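Local coordinates for protein Exo-arabinanase (Penicillium chrysogenum, PDB 3A72) that probably cleaves alpha-1,5-linked L-arabinan from a chain end, and is seen here with arabinobiose bound in its pocket, at residues A[170-180]-A[194-205]; A[285-294]-A[305-316]. All coordinates share one frame; numbering follows the deposited sequence.

Contact 1. Residues A[170-180]-A[194-205]; sequences DNATYGQTMVH and EDVTYPTYTDRP. With AHR (alpha-L-arabinofuranose), chain B.
The Tyr174 ring has a threonine methyl toward the rim on each face: CG2 of its neighbour Thr173 on one and CG2 of Thr197 on the other. Thr197 CB also makes an off-centre CH-pi contact, 4.0 Å from the ring centroid, while Tyr198 O meets the edge near the ring plane. The edge of the Tyr201 ring meets the carbonyl oxygens of Asn171 and Thr173, and over one face lies Gly175 N, which in turn donates to Tyr201 O (2.9 Å). A further flat group, the Arg204 guanidinium, has Gln176 CB over one face and the arabinofuranose at its edge, NH2 lying 3.0 Å from O3; NH1 is hydrogen-bonded to Asn144. Gln176 crosses Arg204 at about a right angle. With CG anti to the backbone N (chi1 -171°) and the chain extended, its amide reaches the same sugar in the ligand pocket, where Glu151 and Glu223 also bind.

Beyond the loops the backbones pair as an antiparallel beta hairpin with a classic bulge: Asp195 and Val196 both donate to Met178 O, at 2.9 Å from Asp195 N and 3.0 Å from Val196 N. Met178 bends at chi3 (-60°), which sets its CE 3.5 Å from Val196 CB. On the other face Thr177 OG1 donates to the syn lone pair of Glu194 OE1.

In this propeller blade, strand 193-196 is the fourth strand, at one edge of the sheet, Val179 packs on strand 160-167, Met178 and Val196 rest on Tyr220 of strand 218-225, and Arg204 opens strand 204-212 of the next blade.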
loop_
_atom_site.group_PDB
_atom_site.type_symbol
_atom_site.label_atom_id
_atom_site.label_comp_id
_atom_site.label_asym_id
_atom_site.label_seq_id
_atom_site.Cartn_x
_atom_site.Cartn_y
_atom_site.Cartn_z
ATOM N N ASP A 170 -9.233 -11.948 -15.062
ATOM C CA ASP A 170 -8.926 -12.529 -16.388
ATOM C C ASP A 170 -8.300 -13.919 -16.239
ATOM O O ASP A 170 -7.194 -14.195 -16.697
ATOM C CB ASP A 170 -8.054 -11.595 -17.154
ATOM C CG ASP A 170 -7.966 -11.814 -18.677
ATOM O OD1 ASP A 170 -8.723 -12.700 -19.125
ATOM O OD2 ASP A 170 -7.134 -11.029 -19.266
ATOM N N ASN A 171 -9.073 -14.798 -15.595
ATOM C CA ASN A 171 -8.565 -16.084 -15.088
ATOM C C ASN A 171 -8.378 -17.088 -16.212
ATOM O O ASN A 171 -7.738 -18.087 -16.099
ATOM C CB ASN A 171 -9.505 -16.621 -14.004
ATOM C CG ASN A 171 -10.936 -16.810 -14.428
ATOM O OD1 ASN A 171 -11.544 -16.204 -15.291
ATOM N ND2 ASN A 171 -11.653 -17.688 -13.749
ATOM N N ALA A 172 -8.976 -16.851 -17.371
ATOM C CA ALA A 172 -8.702 -17.822 -18.446
ATOM C C ALA A 172 -7.283 -17.699 -18.954
ATOM O O ALA A 172 -6.795 -18.645 -19.578
ATOM C CB ALA A 172 -9.652 -17.610 -19.593
ATOM N N THR A 173 -6.597 -16.566 -18.705
ATOM C CA THR A 173 -5.368 -16.343 -19.313
ATOM C C THR A 173 -4.205 -16.152 -18.322
ATOM O O THR A 173 -3.067 -16.500 -18.647
ATOM C CB THR A 173 -5.550 -15.071 -20.153
ATOM O OG1 THR A 173 -6.689 -15.276 -21.027
ATOM C CG2 THR A 173 -4.268 -14.865 -20.948
ATOM N N TYR A 174 -4.466 -15.622 -17.161
ATOM C CA TYR A 174 -3.440 -15.258 -16.184
ATOM C C TYR A 174 -3.836 -15.752 -14.812
ATOM O O TYR A 174 -4.991 -15.694 -14.439
ATOM C CB TYR A 174 -3.300 -13.731 -16.117
ATOM C CG TYR A 174 -3.046 -13.087 -17.460
ATOM C CD1 TYR A 174 -1.844 -13.176 -18.084
ATOM C CD2 TYR A 174 -4.083 -12.377 -18.085
ATOM C CE1 TYR A 174 -1.568 -12.601 -19.320
ATOM C CE2 TYR A 174 -3.837 -11.789 -19.330
ATOM C CZ TYR A 174 -2.581 -11.906 -19.923
ATOM O OH TYR A 174 -2.416 -11.319 -21.167
ATOM N N GLY A 175 -2.872 -16.186 -13.988
ATOM C CA GLY A 175 -3.140 -16.423 -12.600
ATOM C C GLY A 175 -3.562 -15.145 -11.897
ATOM O O GLY A 175 -4.521 -15.115 -11.111
ATOM N N GLN A 176 -2.794 -14.068 -12.114
ATOM C CA GLN A 176 -3.091 -12.736 -11.603
ATOM C C GLN A 176 -2.424 -11.727 -12.526
ATOM O O GLN A 176 -1.361 -12.009 -13.078
ATOM C CB GLN A 176 -2.675 -12.566 -10.149
ATOM C CG GLN A 176 -3.143 -11.268 -9.502
ATOM C CD GLN A 176 -2.818 -11.223 -8.030
ATOM O OE1 GLN A 176 -1.635 -10.836 -7.676
ATOM N NE2 GLN A 176 -3.705 -11.555 -7.204
ATOM N N THR A 177 -3.003 -10.540 -12.618
ATOM C CA THR A 177 -2.404 -9.375 -13.261
ATOM C C THR A 177 -2.445 -8.210 -12.324
ATOM O O THR A 177 -3.052 -8.266 -11.239
ATOM C CB THR A 177 -3.130 -9.010 -14.576
ATOM O OG1 THR A 177 -4.405 -8.506 -14.217
ATOM C CG2 THR A 177 -3.213 -10.219 -15.497
ATOM N N MET A 178 -1.859 -7.070 -12.726
ATOM C CA MET A 178 -2.152 -5.810 -12.059
ATOM C C MET A 178 -2.683 -4.831 -13.111
ATOM O O MET A 178 -2.252 -4.843 -14.291
ATOM C CB MET A 178 -0.954 -5.218 -11.354
ATOM C CG MET A 178 -0.487 -6.125 -10.205
ATOM S SD MET A 178 1.055 -5.590 -9.437
ATOM C CE MET A 178 2.120 -5.683 -10.857
ATOM N N VAL A 179 -3.609 -4.028 -12.702
ATOM C CA VAL A 179 -4.437 -3.156 -13.538
ATOM C C VAL A 179 -4.630 -1.822 -12.877
ATOM O O VAL A 179 -4.290 -1.609 -11.690
ATOM C CB VAL A 179 -5.811 -3.824 -13.808
ATOM C CG1 VAL A 179 -5.653 -5.222 -14.381
ATOM C CG2 VAL A 179 -6.649 -3.844 -12.569
ATOM N N HIS A 180 -5.306 -0.916 -13.588
ATOM C CA HIS A 180 -5.816 0.276 -12.942
ATOM C C HIS A 180 -7.126 0.713 -13.605
ATOM O O HIS A 180 -7.445 0.319 -14.730
ATOM C CB HIS A 180 -4.813 1.487 -12.914
ATOM C CG HIS A 180 -4.549 2.034 -14.268
ATOM N ND1 HIS A 180 -5.200 2.969 -15.002
ATOM C CD2 HIS A 180 -3.486 1.657 -15.006
ATOM C CE1 HIS A 180 -4.531 3.126 -16.187
ATOM N NE2 HIS A 180 -3.475 2.310 -16.182
ATOM N N GLU A 194 -4.973 -3.036 -18.325
ATOM C CA GLU A 194 -3.945 -3.974 -17.876
ATOM C C GLU A 194 -2.583 -3.311 -17.832
ATOM O O GLU A 194 -2.133 -2.728 -18.817
ATOM C CB GLU A 194 -3.900 -5.184 -18.812
ATOM C CG GLU A 194 -5.210 -5.916 -18.892
ATOM C CD GLU A 194 -5.478 -6.742 -17.688
ATOM O OE1 GLU A 194 -4.638 -7.122 -16.860
ATOM O OE2 GLU A 194 -6.660 -7.186 -17.603
ATOM N N ASP A 195 -1.931 -3.366 -16.712
ATOM C CA ASP A 195 -0.610 -2.770 -16.527
ATOM C C ASP A 195 0.512 -3.812 -16.578
ATOM O O ASP A 195 1.514 -3.592 -17.255
ATOM C CB ASP A 195 -0.599 -2.009 -15.198
ATOM C CG ASP A 195 -1.367 -0.738 -15.245
ATOM O OD1 ASP A 195 -1.508 -0.133 -16.341
ATOM O OD2 ASP A 195 -1.828 -0.290 -14.141
ATOM N N VAL A 196 0.349 -4.891 -15.809
ATOM C CA VAL A 196 1.380 -5.899 -15.721
ATOM C C VAL A 196 0.726 -7.271 -15.962
ATOM O O VAL A 196 -0.104 -7.720 -15.149
ATOM C CB VAL A 196 2.146 -5.872 -14.397
ATOM C CG1 VAL A 196 3.158 -7.017 -14.364
ATOM C CG2 VAL A 196 2.825 -4.532 -14.187
ATOM N N THR A 197 1.084 -7.890 -17.076
ATOM C CA THR A 197 0.683 -9.234 -17.439
ATOM C C THR A 197 1.903 -9.997 -17.912
ATOM O O THR A 197 2.826 -9.399 -18.488
ATOM C CB THR A 197 -0.393 -9.267 -18.534
ATOM O OG1 THR A 197 0.175 -8.902 -19.757
ATOM C CG2 THR A 197 -1.554 -8.310 -18.252
ATOM N N TYR A 198 1.873 -11.304 -17.708
ATOM C CA TYR A 198 2.974 -12.207 -18.163
ATOM C C TYR A 198 2.377 -13.401 -18.881
ATOM O O TYR A 198 1.267 -13.856 -18.581
ATOM C CB TYR A 198 3.845 -12.650 -16.947
ATOM C CG TYR A 198 4.688 -11.525 -16.431
ATOM C CD1 TYR A 198 5.811 -11.108 -17.144
ATOM C CD2 TYR A 198 4.409 -10.820 -15.272
ATOM C CE1 TYR A 198 6.594 -10.060 -16.723
ATOM C CE2 TYR A 198 5.182 -9.786 -14.847
ATOM C CZ TYR A 198 6.288 -9.419 -15.557
ATOM O OH TYR A 198 7.038 -8.360 -15.103
ATOM N N PRO A 199 3.155 -13.952 -19.826
ATOM C CA PRO A 199 2.633 -15.039 -20.658
ATOM C C PRO A 199 2.690 -16.411 -20.082
ATOM O O PRO A 199 2.299 -17.343 -20.767
ATOM C CB PRO A 199 3.542 -14.929 -21.896
ATOM C CG PRO A 199 4.844 -14.412 -21.344
ATOM C CD PRO A 199 4.439 -13.422 -20.312
ATOM N N THR A 200 3.179 -16.596 -18.849
ATOM C CA THR A 200 3.109 -17.861 -18.164
ATOM C C THR A 200 1.965 -17.842 -17.193
ATOM O O THR A 200 1.913 -16.955 -16.329
ATOM C CB THR A 200 4.406 -18.129 -17.423
ATOM O OG1 THR A 200 5.503 -17.992 -18.312
ATOM C CG2 THR A 200 4.431 -19.523 -16.815
ATOM N N TYR A 201 1.013 -18.789 -17.302
ATOM C CA TYR A 201 -0.196 -18.744 -16.494
ATOM C C TYR A 201 0.058 -18.656 -14.994
ATOM O O TYR A 201 -0.623 -17.930 -14.269
ATOM C CB TYR A 201 -1.069 -19.973 -16.848
ATOM C CG TYR A 201 -2.346 -19.995 -15.977
ATOM C CD1 TYR A 201 -3.409 -19.177 -16.321
ATOM C CD2 TYR A 201 -2.404 -20.802 -14.831
ATOM C CE1 TYR A 201 -4.545 -19.190 -15.517
ATOM C CE2 TYR A 201 -3.544 -20.789 -14.043
ATOM C CZ TYR A 201 -4.604 -19.996 -14.391
ATOM O OH TYR A 201 -5.741 -19.987 -13.597
ATOM N N THR A 202 1.025 -19.420 -14.509
ATOM C CA THR A 202 1.311 -19.478 -13.102
ATOM C C THR A 202 2.010 -18.229 -12.560
ATOM O O THR A 202 2.159 -18.135 -11.323
ATOM C CB THR A 202 2.121 -20.732 -12.725
ATOM O OG1 THR A 202 3.295 -20.744 -13.528
ATOM C CG2 THR A 202 1.316 -22.020 -12.955
ATOM N N ASP A 203 2.398 -17.298 -13.407
ATOM C CA ASP A 203 2.921 -16.015 -12.897
ATOM C C ASP A 203 1.791 -15.246 -12.193
ATOM O O ASP A 203 0.656 -15.156 -12.682
ATOM C CB ASP A 203 3.510 -15.193 -14.007
ATOM C CG ASP A 203 4.843 -15.671 -14.535
ATOM O OD1 ASP A 203 5.333 -16.720 -14.080
ATOM O OD2 ASP A 203 5.402 -14.938 -15.415
ATOM N N ARG A 204 2.158 -14.651 -11.067
ATOM C CA ARG A 204 1.239 -13.853 -10.249
ATOM C C ARG A 204 1.984 -12.588 -9.803
ATOM O O ARG A 204 2.388 -12.430 -8.642
ATOM C CB ARG A 204 0.703 -14.651 -9.018
ATOM C CG ARG A 204 -0.154 -15.828 -9.448
ATOM C CD ARG A 204 -0.550 -16.722 -8.225
ATOM N NE ARG A 204 -1.277 -15.949 -7.254
ATOM C CZ ARG A 204 -2.547 -15.637 -7.302
ATOM N NH1 ARG A 204 -3.357 -16.173 -8.189
ATOM N NH2 ARG A 204 -3.005 -14.790 -6.416
ATOM N N PRO A 205 2.160 -11.617 -10.714
ATOM C CA PRO A 205 2.579 -10.288 -10.280
ATOM C C PRO A 205 1.486 -9.721 -9.380
ATOM O O PRO A 205 0.275 -9.944 -9.637
ATOM C CB PRO A 205 2.724 -9.542 -11.600
ATOM C CG PRO A 205 1.671 -10.157 -12.486
ATOM C CD PRO A 205 1.768 -11.633 -12.160
HETATM O O5 AHR B . -3.690 -12.573 -0.216
HETATM C C5 AHR B . -3.852 -11.844 -1.476
HETATM C C4 AHR B . -2.617 -12.061 -2.305
HETATM O O4 AHR B . -1.530 -11.373 -1.672
HETATM C C3 AHR B . -2.731 -11.462 -3.702
HETATM O O3 AHR B . -3.289 -12.436 -4.602
HETATM C C2 AHR B . -1.255 -11.129 -4.032
HETATM O O2 AHR B . -1.111 -9.979 -4.864
HETATM C C1 AHR B . -0.587 -10.962 -2.669
HETATM O O1 AHR B . 0.529 -11.889 -2.533
HETATM O O HOH W 1 -0.316 -16.085 -19.193
HETATM O O HOH W 2 -0.062 -15.004 -15.371
HETATM O O HOH W 3 0.340 -12.220 -15.404
HETATM O O HOH W 4 -1.438 -1.566 -11.823
#

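Contact 2. Residues A[285-294]-A[305-316]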
loop_
_atom_site.group_PDB
_atom_site.type_symbol
_atom_site.label_atom_id
_atom_site.label_comp_id
_atom_site.label_asym_id
_atom_site.label_seq_id
_atom_site.Cartn_x
_atom_site.Cartn_y
_atom_site.Cartn_z
ATOM N N SER A 285 10.856 -1.152 1.017
ATOM C CA SER A 285 10.708 -2.253 1.950
ATOM C C SER A 285 10.113 -3.450 1.205
ATOM O O SER A 285 9.357 -3.293 0.238
ATOM C CB SER A 285 9.762 -1.839 3.084
ATOM O OG SER A 285 9.544 -2.861 4.026
ATOM N N SER A 286 10.429 -4.644 1.685
ATOM C CA SER A 286 9.786 -5.871 1.308
ATOM C C SER A 286 9.020 -6.417 2.531
ATOM O O SER A 286 9.143 -5.907 3.625
ATOM C CB SER A 286 10.758 -6.949 0.841
ATOM O OG SER A 286 11.399 -7.491 1.999
ATOM N N GLY A 287 8.238 -7.481 2.302
ATOM C CA GLY A 287 7.527 -8.110 3.418
ATOM C C GLY A 287 8.375 -9.120 4.169
ATOM O O GLY A 287 7.911 -9.649 5.200
ATOM N N THR A 288 9.552 -9.469 3.676
ATOM C CA THR A 288 10.330 -10.576 4.240
ATOM C C THR A 288 11.512 -10.085 5.043
ATOM O O THR A 288 11.885 -10.692 6.025
ATOM C CB THR A 288 10.792 -11.506 3.095
ATOM O OG1 THR A 288 9.629 -11.922 2.384
ATOM C CG2 THR A 288 11.497 -12.761 3.626
ATOM N N GLN A 289 12.141 -9.000 4.603
ATOM C CA GLN A 289 13.335 -8.462 5.214
ATOM C C GLN A 289 12.974 -7.347 6.198
ATOM O O GLN A 289 12.068 -6.544 5.980
ATOM C CB GLN A 289 14.264 -7.923 4.104
ATOM C CG GLN A 289 15.019 -9.040 3.368
ATOM C CD GLN A 289 14.179 -9.845 2.436
ATOM O OE1 GLN A 289 13.296 -9.361 1.695
ATOM N NE2 GLN A 289 14.445 -11.142 2.434
ATOM N N GLY A 290 13.733 -7.272 7.285
ATOM C CA GLY A 290 13.625 -6.177 8.222
ATOM C C GLY A 290 14.386 -4.916 7.850
ATOM O O GLY A 290 14.018 -3.820 8.284
ATOM N N THR A 291 15.422 -5.060 7.048
ATOM C CA THR A 291 16.235 -3.981 6.523
ATOM C C THR A 291 15.445 -3.159 5.520
ATOM O O THR A 291 14.302 -3.467 5.181
ATOM C CB THR A 291 17.495 -4.598 5.897
ATOM O OG1 THR A 291 17.016 -5.570 5.000
ATOM C CG2 THR A 291 18.412 -5.206 6.930
ATOM N N LEU A 292 16.078 -2.096 5.032
ATOM C CA LEU A 292 15.541 -1.279 3.948
ATOM C C LEU A 292 16.510 -1.271 2.795
ATOM O O LEU A 292 17.712 -1.565 2.953
ATOM C CB LEU A 292 15.251 0.158 4.402
ATOM C CG LEU A 292 14.109 0.286 5.430
ATOM C CD1 LEU A 292 14.178 1.682 6.059
ATOM C CD2 LEU A 292 12.753 0.063 4.815
ATOM N N PHE A 293 16.028 -0.895 1.607
ATOM C CA PHE A 293 16.802 -0.870 0.379
ATOM C C PHE A 293 16.711 0.524 -0.210
ATOM O O PHE A 293 15.604 1.008 -0.427
ATOM C CB PHE A 293 16.298 -1.953 -0.593
ATOM C CG PHE A 293 16.236 -3.295 0.075
ATOM C CD1 PHE A 293 17.413 -4.057 0.207
ATOM C CD2 PHE A 293 15.074 -3.766 0.632
ATOM C CE1 PHE A 293 17.377 -5.234 0.935
ATOM C CE2 PHE A 293 15.062 -4.940 1.340
ATOM C CZ PHE A 293 16.201 -5.688 1.470
ATOM N N ILE A 294 17.854 1.160 -0.455
ATOM C CA ILE A 294 17.834 2.519 -0.934
ATOM C C ILE A 294 18.531 2.660 -2.269
ATOM O O ILE A 294 19.425 1.887 -2.645
ATOM C CB ILE A 294 18.411 3.494 0.127
ATOM C CG1 ILE A 294 19.946 3.349 0.330
ATOM C CG2 ILE A 294 17.658 3.332 1.431
ATOM C CD1 ILE A 294 20.542 4.432 1.204
ATOM N N GLU A 305 21.464 -1.987 0.893
ATOM C CA GLU A 305 20.730 -2.484 2.062
ATOM C C GLU A 305 21.227 -1.743 3.297
ATOM O O GLU A 305 22.441 -1.692 3.552
ATOM C CB GLU A 305 20.968 -3.968 2.201
ATOM C CG GLU A 305 20.087 -4.632 3.237
ATOM C CD GLU A 305 20.061 -6.156 3.199
ATOM O OE1 GLU A 305 21.020 -6.715 2.607
ATOM O OE2 GLU A 305 19.151 -6.763 3.755
ATOM N N ILE A 306 20.287 -1.202 4.080
ATOM C CA ILE A 306 20.622 -0.479 5.301
ATOM C C ILE A 306 19.848 -1.042 6.455
ATOM O O ILE A 306 18.735 -1.611 6.285
ATOM C CB ILE A 306 20.341 1.049 5.168
ATOM C CG1 ILE A 306 18.875 1.406 5.061
ATOM C CG2 ILE A 306 21.163 1.657 4.046
ATOM C CD1 ILE A 306 18.563 2.875 5.181
ATOM N N PRO A 307 20.331 -0.887 7.691
ATOM C CA PRO A 307 19.587 -1.350 8.846
ATOM C C PRO A 307 18.299 -0.588 9.038
ATOM O O PRO A 307 18.113 0.542 8.582
ATOM C CB PRO A 307 20.543 -1.088 10.037
ATOM C CG PRO A 307 21.889 -0.933 9.431
ATOM C CD PRO A 307 21.685 -0.362 8.072
ATOM N N CYS A 308 17.388 -1.187 9.787
ATOM C CA CYS A 308 16.121 -0.549 10.143
ATOM C C CYS A 308 15.699 -1.067 11.513
ATOM O O CYS A 308 15.733 -2.249 11.757
ATOM C CB CYS A 308 15.101 -0.878 9.072
ATOM S SG CYS A 308 13.426 -0.247 9.414
ATOM N N PRO A 309 15.266 -0.160 12.422
ATOM C CA PRO A 309 14.890 -0.607 13.768
ATOM C C PRO A 309 13.494 -1.163 13.876
ATOM O O PRO A 309 13.142 -1.704 14.943
ATOM C CB PRO A 309 14.957 0.670 14.588
ATOM C CG PRO A 309 14.654 1.755 13.614
ATOM C CD PRO A 309 15.278 1.323 12.301
ATOM N N GLU A 310 12.648 -1.068 12.847
ATOM C CA GLU A 310 11.309 -1.626 12.837
ATOM C C GLU A 310 11.345 -3.074 12.368
ATOM O O GLU A 310 12.060 -3.398 11.429
ATOM C CB GLU A 310 10.431 -0.820 11.920
ATOM C CG GLU A 310 8.994 -1.268 11.847
ATOM C CD GLU A 310 8.205 -1.046 13.103
ATOM O OE1 GLU A 310 8.546 -0.302 14.013
ATOM O OE2 GLU A 310 7.104 -1.719 13.108
ATOM N N GLU A 311 10.575 -3.915 13.027
ATOM C CA GLU A 311 10.497 -5.318 12.622
ATOM C C GLU A 311 10.017 -5.462 11.200
ATOM O O GLU A 311 9.330 -4.601 10.645
ATOM C CB GLU A 311 9.541 -6.041 13.564
ATOM C CG GLU A 311 8.094 -5.598 13.473
ATOM C CD GLU A 311 7.166 -6.298 14.486
ATOM O OE1 GLU A 311 7.646 -6.733 15.575
ATOM O OE2 GLU A 311 5.955 -6.387 14.203
ATOM N N HIS A 312 10.377 -6.599 10.598
ATOM C CA HIS A 312 9.806 -6.956 9.320
ATOM C C HIS A 312 8.310 -7.241 9.470
ATOM O O HIS A 312 7.844 -7.667 10.513
ATOM C CB HIS A 312 10.504 -8.158 8.690
ATOM C CG HIS A 312 10.020 -9.461 9.118
ATOM N ND1 HIS A 312 10.304 -10.053 10.271
ATOM C CD2 HIS A 312 9.140 -10.287 8.463
ATOM C CE1 HIS A 312 9.679 -11.234 10.359
ATOM N NE2 HIS A 312 8.977 -11.392 9.254
ATOM N N GLY A 313 7.559 -7.017 8.388
ATOM C CA GLY A 313 6.170 -7.396 8.390
ATOM C C GLY A 313 5.607 -7.339 6.987
ATOM O O GLY A 313 6.157 -6.745 6.076
ATOM N N TYR A 314 4.405 -7.954 6.865
ATOM C CA TYR A 314 3.728 -8.045 5.590
ATOM C C TYR A 314 3.283 -6.657 5.108
ATOM O O TYR A 314 2.656 -5.889 5.856
ATOM C CB TYR A 314 2.504 -8.911 5.746
ATOM C CG TYR A 314 1.707 -9.185 4.472
ATOM C CD1 TYR A 314 2.279 -9.818 3.388
ATOM C CD2 TYR A 314 0.399 -8.807 4.399
ATOM C CE1 TYR A 314 1.589 -10.058 2.238
ATOM C CE2 TYR A 314 -0.359 -9.098 3.276
ATOM C CZ TYR A 314 0.236 -9.734 2.199
ATOM O OH TYR A 314 -0.520 -10.068 1.096
ATOM N N THR A 315 3.629 -6.347 3.836
ATOM C CA THR A 315 3.386 -5.043 3.227
ATOM C C THR A 315 3.658 -3.860 4.172
ATOM O O THR A 315 2.933 -2.880 4.246
ATOM C CB THR A 315 1.990 -5.007 2.546
ATOM O OG1 THR A 315 1.971 -3.869 1.634
ATOM C CG2 THR A 315 0.801 -4.926 3.436
ATOM N N ARG A 316 4.789 -3.977 4.881
ATOM C CA ARG A 316 5.252 -2.921 5.766
ATOM C C ARG A 316 5.264 -1.606 5.020
ATOM O O ARG A 316 5.769 -1.521 3.902
ATOM C CB ARG A 316 6.628 -3.306 6.325
ATOM C CG ARG A 316 7.138 -2.388 7.409
ATOM C CD ARG A 316 8.430 -2.885 8.025
ATOM N NE ARG A 316 9.504 -2.813 7.039
ATOM C CZ ARG A 316 10.777 -3.039 7.316
ATOM N NH1 ARG A 316 11.179 -3.281 8.560
ATOM N NH2 ARG A 316 11.704 -2.999 6.349
HETATM O O HOH W 5 7.169 -3.649 2.657
HETATM O O HOH W 6 9.313 -5.942 6.353
#
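Arg316 reaches across to hold three residues of 285-294 around the rim of one guanidinium, an arrangement that ties the turn between the second and third strands of a propeller blade to the loop that follows its fourth. NE and NH2 both donate to the hydroxyl oxygen of Ser285, side-on and close to the guanidinium plane, with NE at 3.0 Å from OG. NH1 bonds Gly290 O at 2.9 Å, again nearly in plane, and NH2 adds weak bonds to the carbonyls of Gly290 and Thr291. NH1 has a further acceptor in Glu311 O. The chain is extended as far as a bend at chi3 (67°), which turns the head toward these acceptors; Gln289 O lies over one face. With so many partners, the positive group is pinned against rotation.

At the blade's outer edge Leu292 and Ile306 form an antiparallel hydrogen-bonded pair, and Ile294 CG2 meets Ile306 CD1 at 3.9 Å. On the opposite face Glu305 lies alongside the Phe293 ring, its CG 3.6 Å from CE1. Its carboxylate is shared: OE2 receives Thr291 OG1 on the anti lone pair (2.7 Å), while OE1 is hydrogen-bonded to Ser260 and Thr262. Toward the pocket, Tyr314 touches a bound arabinofuranose. Near it the backbones come together directly, where Gly287 CA makes a CA-H...O contact with Gly313 O at 3.3 Å.

In the fold
From the N terminus the chain lays down antiparallel four-stranded blades one after another in a six-bladed beta-propeller. Contact 1 closes the hairpin of strands 177-183 and 193-196 in the third of the sheets complete in one run of chain, then carries on into strand 204-212 of the following blade. That blade separates it from contact 2, which closes the hairpin of strands 292-295 and 304-306 and leads to strand 317-320, in the sheet that the N-terminal strand 6-10 completes. The contacts are in series, neither nested nor crossed. Their centres lie about 27 Å apart, and their nearest atoms about 9 Å, yet both contribute to the sugar pocket, through Gln176 and Arg204 in one and Tyr314 in the other.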